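Local structure of acetate kinase (Entamoeba histolytica, 4H0O) at residues C209-G214 with K311-T316; T229-S234 with L239-R244. The protein is a pyrophosphate-dependent acetate kinase that interconverts acetate and acetyl phosphate by phosphoryl transfer. All blocks are in the same frame, centred on the assembly; numbering follows the deposited sequence.

Interaction 1 packs a central strand of a six-stranded sheet against helix 299-324, and interaction 2 closes the loop that follows strand 225-229 of the same sheet; their centres lie about 8 Å apart. They touch at several points; among them, the hydroxyl OG of S242 sits 2.9 Å from the carbonyl O of G214, a probable hydrogen bond, while CG2 of T316 meets OG of S230 at 3.5 Å. Interaction 2 lies nearer the predicted catalytic residues: the side chain of M231 is about 3 Å from that of H184, a predicted transition-state stabiliser, whereas L211 is about 8 Å from it, side chain to side chain. R244, the other predicted stabiliser, belongs to interaction 2 itself.

Interaction 1. Residues C209-G214 with K311-T316; sequences CHLGTG and KQLAKT
L211 and L313 meet tip to tip, with CD1 of L211 3.8 Å from CD2 of L313, and this pair is the tight part of the contact. The other branch of L313 serves a second partner: its CD1 lies 4.3 Å from SG of C209, a looser approach. With CG anti to the backbone N (chi1 178°), L313 extends away from its helix and spreads its two methyls between residues i and i+2 of the strand, whose side chains point to the same face. The burial is modest, 107 Å² over both sides, and purely apolar; the nearest backbones, at C209 and L313, remain 8.8 Å apart from CA to CA.

Helix 299-324 lies in the long connection from edge strand 225-229 to strand 329-333, which is parallel to 205-211, and L313 packs that helix on the sheet, as in the ribonuclease H-like fold of the ASKHA superfamily. C218 of strand 216-222 also touches L313, and F332 of strand 329-333 lies against both C209 and L211.

Away from this face the helix is more open. K311, Q312 and K315 are partly exposed. K311 packs on A164 of the second subunit, K315 NZ makes weak, long ion pairs with D228 and E323 of the second subunit, and Q312 lies beside V240 of its own chain. OG1 of T316 also bonds to Q312 O, at a doubtful 2.5 Å, so that this carbonyl takes both OG1 and the helical N-H of T316.

Interaction 2. Residues T229-S234 with L239-R244; sequences TSMGNS and LVMSTR
S230 begins the contact with its hydroxyl: OG, placed anti to the backbone N (chi1 -156°), is modelled 3.2 Å from CD1 of L239, shorter than usual for such a pair, so the exact value is doubtful. The same OG gives a weak hydrogen bond, 3.2 Å long, to a water that also accepts from L239 N at 3.0 Å, so one water bridges the two arms of the loop. Next comes M231, whose chain is extended beyond CG and carries its terminal methyl across to the other arm. There CE is 3.8 Å from CE of M241, the two side chains crossing obliquely, and 3.7 Å from NH1 of R244, where it sits at the edge of the guanidinium, near its plane. F183 and H184 pack on M231 as well. Farther along, S234 N is hydrogen-bonded to OD2 of D249 of the second subunit.

On the opposing arm, NH1 of R244 donates a weak hydrogen bond to SD of M241 (3.4 Å, N-H...S angle 156°). This predicted transition-state stabiliser thus meets sulfur and methyl groups, and no carboxylate, within the two segments, which implies only modest restraint from this side.

Interaction 1. Residues C209-G214 with K311-T316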
ATOM      1  N   CYS B 209     -16.090   3.265  -0.942  1.00 29.27           N
ATOM      2  CA  CYS B 209     -15.063   4.296  -1.024  1.00 29.36           C
ATOM      3  C   CYS B 209     -15.540   5.596  -0.380  1.00 30.25           C
ATOM      4  O   CYS B 209     -16.392   6.301  -0.931  1.00 27.64           O
ATOM      5  CB  CYS B 209     -14.677   4.549  -2.480  1.00 28.91           C
ATOM      6  SG  CYS B 209     -14.216   3.068  -3.398  1.00 37.41           S
ATOM      7  N   HIS B 210     -15.002   5.902   0.796  1.00 31.29           N
ATOM      8  CA  HIS B 210     -15.284   7.168   1.458  1.00 25.58           C
ATOM      9  C   HIS B 210     -14.319   8.213   0.909  1.00 29.42           C
ATOM     10  O   HIS B 210     -13.209   8.377   1.421  1.00 32.50           O
ATOM     11  CB  HIS B 210     -15.117   7.024   2.974  1.00 25.14           C
ATOM     12  CG  HIS B 210     -15.434   8.261   3.750  1.00 36.93           C
ATOM     13  ND1 HIS B 210     -16.488   8.347   4.628  1.00 36.81           N
ATOM     14  CD2 HIS B 210     -14.811   9.475   3.799  1.00 36.15           C
ATOM     15  CE1 HIS B 210     -16.518   9.550   5.178  1.00 37.80           C
ATOM     16  NE2 HIS B 210     -15.508  10.249   4.686  1.00 31.31           N
ATOM     17  N   LEU B 211     -14.736   8.903  -0.146  1.00 27.23           N
ATOM     18  CA  LEU B 211     -13.879   9.894  -0.781  1.00 30.80           C
ATOM     19  C   LEU B 211     -14.226  11.290  -0.261  1.00 40.27           C
ATOM     20  O   LEU B 211     -15.075  11.992  -0.824  1.00 38.70           O
ATOM     21  CB  LEU B 211     -13.993   9.802  -2.306  1.00 26.84           C
ATOM     22  CG  LEU B 211     -13.679   8.406  -2.862  1.00 31.20           C
ATOM     23  CD1 LEU B 211     -13.573   8.397  -4.385  1.00 23.59           C
ATOM     24  CD2 LEU B 211     -12.401   7.855  -2.231  1.00 27.93           C
ATOM     25  N   GLY B 212     -13.559  11.681   0.821  1.00 33.76           N
ATOM     26  CA  GLY B 212     -13.919  12.884   1.548  1.00 39.54           C
ATOM     27  C   GLY B 212     -13.100  14.121   1.229  1.00 43.24           C
ATOM     28  O   GLY B 212     -12.169  14.081   0.421  1.00 43.53           O
ATOM     29  N   THR B 213     -13.465  15.232   1.860  1.00 44.48           N
ATOM     30  CA  THR B 213     -12.749  16.486   1.683  1.00 53.46           C
ATOM     31  C   THR B 213     -11.518  16.495   2.577  1.00 41.90           C
ATOM     32  O   THR B 213     -10.535  17.180   2.296  1.00 52.14           O
ATOM     33  CB  THR B 213     -13.634  17.698   2.025  1.00 53.47           C
ATOM     34  OG1 THR B 213     -12.966  18.905   1.640  1.00 60.98           O
ATOM     35  CG2 THR B 213     -13.928  17.740   3.517  1.00 34.29           C
ATOM     36  N   GLY B 214     -11.582  15.724   3.658  1.00 43.62           N
ATOM     37  CA  GLY B 214     -10.461  15.601   4.573  1.00 33.76           C
ATOM     38  C   GLY B 214      -9.752  14.277   4.360  1.00 49.90           C
ATOM     39  O   GLY B 214      -8.864  14.166   3.514  1.00 39.76           O
ATOM     40  N   LYS B 311      -4.673   6.230  -9.603  1.00 27.53           N
ATOM     41  CA  LYS B 311      -3.838   5.036  -9.576  1.00 30.94           C
ATOM     42  C   LYS B 311      -3.884   4.351  -8.215  1.00 32.97           C
ATOM     43  O   LYS B 311      -4.048   3.133  -8.128  1.00 25.27           O
ATOM     44  CB  LYS B 311      -2.394   5.383  -9.941  1.00 30.60           C
ATOM     45  CG  LYS B 311      -1.443   4.197  -9.911  1.00 40.84           C
ATOM     46  CD  LYS B 311      -0.122   4.565  -9.256  1.00 45.32           C
ATOM     47  CE  LYS B 311      -0.225   4.518  -7.740  1.00 59.48           C
ATOM     48  NZ  LYS B 311       1.111   4.381  -7.097  1.00 56.09           N
ATOM     49  N   GLN B 312      -3.738   5.136  -7.151  1.00 29.60           N
ATOM     50  CA  GLN B 312      -3.750   4.588  -5.801  1.00 34.90           C
ATOM     51  C   GLN B 312      -5.124   4.055  -5.410  1.00 32.11           C
ATOM     52  O   GLN B 312      -5.225   3.023  -4.743  1.00 27.68           O
ATOM     53  CB  GLN B 312      -3.282   5.633  -4.790  1.00 31.58           C
ATOM     54  CG  GLN B 312      -2.969   5.058  -3.421  1.00 36.46           C
ATOM     55  CD  GLN B 312      -1.877   4.003  -3.468  1.00 41.75           C
ATOM     56  OE1 GLN B 312      -1.044   3.991  -4.377  1.00 48.30           O
ATOM     57  NE2 GLN B 312      -1.878   3.109  -2.486  1.00 47.62           N
ATOM     58  N   LEU B 313      -6.177   4.754  -5.831  1.00 29.04           N
ATOM     59  CA  LEU B 313      -7.545   4.320  -5.555  1.00 29.41           C
ATOM     60  C   LEU B 313      -7.848   3.010  -6.276  1.00 30.28           C
ATOM     61  O   LEU B 313      -8.441   2.096  -5.703  1.00 27.25           O
ATOM     62  CB  LEU B 313      -8.552   5.405  -5.953  1.00 24.26           C
ATOM     63  CG  LEU B 313     -10.040   5.089  -5.762  1.00 29.27           C
ATOM     64  CD1 LEU B 313     -10.325   4.591  -4.354  1.00 24.42           C
ATOM     65  CD2 LEU B 313     -10.905   6.308  -6.062  1.00 24.06           C
ATOM     66  N   ALA B 314      -7.425   2.921  -7.533  1.00 28.43           N
ATOM     67  CA  ALA B 314      -7.635   1.714  -8.322  1.00 27.77           C
ATOM     68  C   ALA B 314      -6.884   0.526  -7.718  1.00 29.95           C
ATOM     69  O   ALA B 314      -7.430  -0.572  -7.591  1.00 28.95           O
ATOM     70  CB  ALA B 314      -7.204   1.945  -9.754  1.00 24.37           C
ATOM     71  N   LYS B 315      -5.625   0.748  -7.354  1.00 30.83           N
ATOM     72  CA  LYS B 315      -4.803  -0.296  -6.751  1.00 33.41           C
ATOM     73  C   LYS B 315      -5.377  -0.775  -5.415  1.00 33.10           C
ATOM     74  O   LYS B 315      -5.342  -1.969  -5.099  1.00 31.16           O
ATOM     75  CB  LYS B 315      -3.370   0.206  -6.560  1.00 31.11           C
ATOM     76  CG  LYS B 315      -2.456  -0.788  -5.861  1.00 44.84           C
ATOM     77  CD  LYS B 315      -1.138  -0.145  -5.438  1.00 53.54           C
ATOM     78  CE  LYS B 315      -0.383   0.428  -6.630  1.00 50.25           C
ATOM     79  NZ  LYS B 315       0.885   1.106  -6.228  1.00 65.40           N
ATOM     80  N   THR B 316      -5.912   0.162  -4.638  1.00 28.80           N
ATOM     81  CA  THR B 316      -6.498  -0.158  -3.340  1.00 29.28           C
ATOM     82  C   THR B 316      -7.753  -1.023  -3.489  1.00 31.04           C
ATOM     83  O   THR B 316      -7.958  -1.972  -2.726  1.00 33.32           O
ATOM     84  CB  THR B 316      -6.845   1.116  -2.554  1.00 25.71           C
ATOM     85  OG1 THR B 316      -5.685   1.957  -2.473  1.00 31.75           O
ATOM     86  CG2 THR B 316      -7.316   0.762  -1.147  1.00 24.09           C
TER

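Interaction 2. Residues T229-S234 with L239-R244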
ATOM      1  N   THR B 229      -9.517  -2.624   5.566  1.00 36.09           N
ATOM      2  CA  THR B 229      -9.698  -1.212   5.260  1.00 35.67           C
ATOM      3  C   THR B 229      -8.385  -0.514   4.916  1.00 37.23           C
ATOM      4  O   THR B 229      -7.300  -1.044   5.159  1.00 39.35           O
ATOM      5  CB  THR B 229     -10.394  -0.472   6.413  1.00 33.90           C
ATOM      6  OG1 THR B 229     -10.835   0.816   5.965  1.00 36.29           O
ATOM      7  CG2 THR B 229      -9.441  -0.305   7.589  1.00 34.46           C
ATOM      8  N   SER B 230      -8.503   0.694   4.379  1.00 38.50           N
ATOM      9  CA  SER B 230      -7.385   1.383   3.746  1.00 27.33           C
ATOM     10  C   SER B 230      -6.449   2.095   4.725  1.00 31.92           C
ATOM     11  O   SER B 230      -5.228   2.068   4.556  1.00 27.36           O
ATOM     12  CB  SER B 230      -7.933   2.388   2.735  1.00 30.67           C
ATOM     13  OG  SER B 230      -6.982   2.670   1.734  1.00 43.48           O
ATOM     14  N   MET B 231      -7.015   2.758   5.730  1.00 37.77           N
ATOM     15  CA  MET B 231      -6.199   3.421   6.741  1.00 42.15           C
ATOM     16  C   MET B 231      -5.585   2.368   7.662  1.00 39.41           C
ATOM     17  O   MET B 231      -6.004   1.206   7.651  1.00 34.09           O
ATOM     18  CB  MET B 231      -7.029   4.438   7.536  1.00 38.86           C
ATOM     19  CG  MET B 231      -7.390   5.706   6.757  1.00 30.27           C
ATOM     20  SD  MET B 231      -8.410   6.880   7.694  1.00 49.70           S
ATOM     21  CE  MET B 231      -8.390   8.302   6.598  1.00 31.40           C
ATOM     22  N   GLY B 232      -4.582   2.762   8.441  1.00 34.52           N
ATOM     23  CA  GLY B 232      -3.910   1.823   9.322  1.00 36.93           C
ATOM     24  C   GLY B 232      -3.946   2.276  10.766  1.00 33.74           C
ATOM     25  O   GLY B 232      -5.004   2.647  11.277  1.00 32.75           O
ATOM     26  N   ASN B 233      -2.790   2.247  11.421  1.00 33.69           N
ATOM     27  CA  ASN B 233      -2.677   2.748  12.785  1.00 33.87           C
ATOM     28  C   ASN B 233      -2.953   4.247  12.838  1.00 28.78           C
ATOM     29  O   ASN B 233      -3.497   4.753  13.819  1.00 35.73           O
ATOM     30  CB  ASN B 233      -1.289   2.450  13.352  1.00 38.13           C
ATOM     31  CG  ASN B 233      -1.182   2.767  14.831  1.00 36.74           C
ATOM     32  OD1 ASN B 233      -1.568   1.962  15.680  1.00 41.04           O
ATOM     33  ND2 ASN B 233      -0.656   3.945  15.149  1.00 32.67           N
ATOM     34  N   SER B 234      -2.573   4.948  11.774  1.00 30.73           N
ATOM     35  CA  SER B 234      -2.775   6.389  11.682  1.00 27.85           C
ATOM     36  C   SER B 234      -3.799   6.721  10.609  1.00 33.84           C
ATOM     37  O   SER B 234      -4.201   5.856   9.827  1.00 36.66           O
ATOM     38  CB  SER B 234      -1.466   7.104  11.353  1.00 35.06           C
ATOM     39  OG  SER B 234      -1.183   7.040   9.967  1.00 33.80           O
ATOM     40  N   LEU B 239      -5.212   5.726   0.843  1.00 26.48           N
ATOM     41  CA  LEU B 239      -5.442   6.473  -0.387  1.00 34.27           C
ATOM     42  C   LEU B 239      -4.625   7.761  -0.432  1.00 31.35           C
ATOM     43  O   LEU B 239      -4.246   8.302   0.609  1.00 27.39           O
ATOM     44  CB  LEU B 239      -6.926   6.828  -0.498  1.00 25.58           C
ATOM     45  CG  LEU B 239      -7.896   5.858  -1.174  1.00 38.60           C
ATOM     46  CD1 LEU B 239      -7.549   4.417  -0.886  1.00 31.01           C
ATOM     47  CD2 LEU B 239      -9.313   6.143  -0.713  1.00 27.83           C
ATOM     48  N   VAL B 240      -4.353   8.247  -1.640  1.00 30.62           N
ATOM     49  CA  VAL B 240      -3.894   9.618  -1.809  1.00 27.83           C
ATOM     50  C   VAL B 240      -5.053  10.508  -1.371  1.00 30.09           C
ATOM     51  O   VAL B 240      -6.193  10.284  -1.784  1.00 29.92           O
ATOM     52  CB  VAL B 240      -3.553   9.923  -3.276  1.00 30.45           C
ATOM     53  CG1 VAL B 240      -3.305  11.418  -3.469  1.00 23.82           C
ATOM     54  CG2 VAL B 240      -2.342   9.118  -3.718  1.00 22.57           C
ATOM     55  N   MET B 241      -4.785  11.499  -0.527  1.00 24.72           N
ATOM     56  CA  MET B 241      -5.868  12.325   0.002  1.00 23.86           C
ATOM     57  C   MET B 241      -5.722  13.803  -0.355  1.00 31.65           C
ATOM     58  O   MET B 241      -4.858  14.179  -1.151  1.00 30.99           O
ATOM     59  CB  MET B 241      -5.992  12.152   1.522  1.00 24.84           C
ATOM     60  CG  MET B 241      -5.969  10.701   2.000  1.00 32.72           C
ATOM     61  SD  MET B 241      -6.247  10.529   3.780  1.00 29.33           S
ATOM     62  CE  MET B 241      -5.564   8.892   4.078  1.00 22.48           C
ATOM     63  N   SER B 242      -6.573  14.633   0.241  1.00 37.34           N
ATOM     64  CA  SER B 242      -6.557  16.069  -0.015  1.00 36.21           C
ATOM     65  C   SER B 242      -5.202  16.693   0.317  1.00 34.62           C
ATOM     66  O   SER B 242      -4.634  17.428  -0.494  1.00 32.79           O
ATOM     67  CB  SER B 242      -7.670  16.761   0.773  1.00 32.55           C
ATOM     68  OG  SER B 242      -7.598  16.428   2.145  1.00 51.02           O
ATOM     69  N   THR B 243      -4.685  16.388   1.506  1.00 30.58           N
ATOM     70  CA  THR B 243      -3.392  16.917   1.944  1.00 33.99           C
ATOM     71  C   THR B 243      -2.472  15.847   2.527  1.00 35.30           C
ATOM     72  O   THR B 243      -1.408  16.168   3.064  1.00 30.70           O
ATOM     73  CB  THR B 243      -3.553  18.032   3.003  1.00 35.44           C
ATOM     74  OG1 THR B 243      -4.130  17.483   4.196  1.00 32.81           O
ATOM     75  CG2 THR B 243      -4.436  19.152   2.483  1.00 31.78           C
ATOM     76  N   ARG B 244      -2.887  14.587   2.439  1.00 35.60           N
ATOM     77  CA  ARG B 244      -2.101  13.485   2.982  1.00 30.73           C
ATOM     78  C   ARG B 244      -1.429  12.694   1.867  1.00 36.51           C
ATOM     79  O   ARG B 244      -1.897  12.694   0.728  1.00 33.70           O
ATOM     80  CB  ARG B 244      -2.983  12.562   3.824  1.00 27.38           C
ATOM     81  CG  ARG B 244      -3.382  13.143   5.171  1.00 37.72           C
ATOM     82  CD  ARG B 244      -4.543  12.374   5.782  1.00 31.64           C
ATOM     83  NE  ARG B 244      -5.199  13.130   6.846  1.00 38.61           N
ATOM     84  CZ  ARG B 244      -6.391  12.829   7.350  1.00 41.32           C
ATOM     85  NH1 ARG B 244      -7.065  11.785   6.885  1.00 35.39           N
ATOM     86  NH2 ARG B 244      -6.911  13.572   8.316  1.00 37.44           N
TER
HETATM   87  O   HOH W   1      -6.939   5.430   3.317  1.00 33.10           O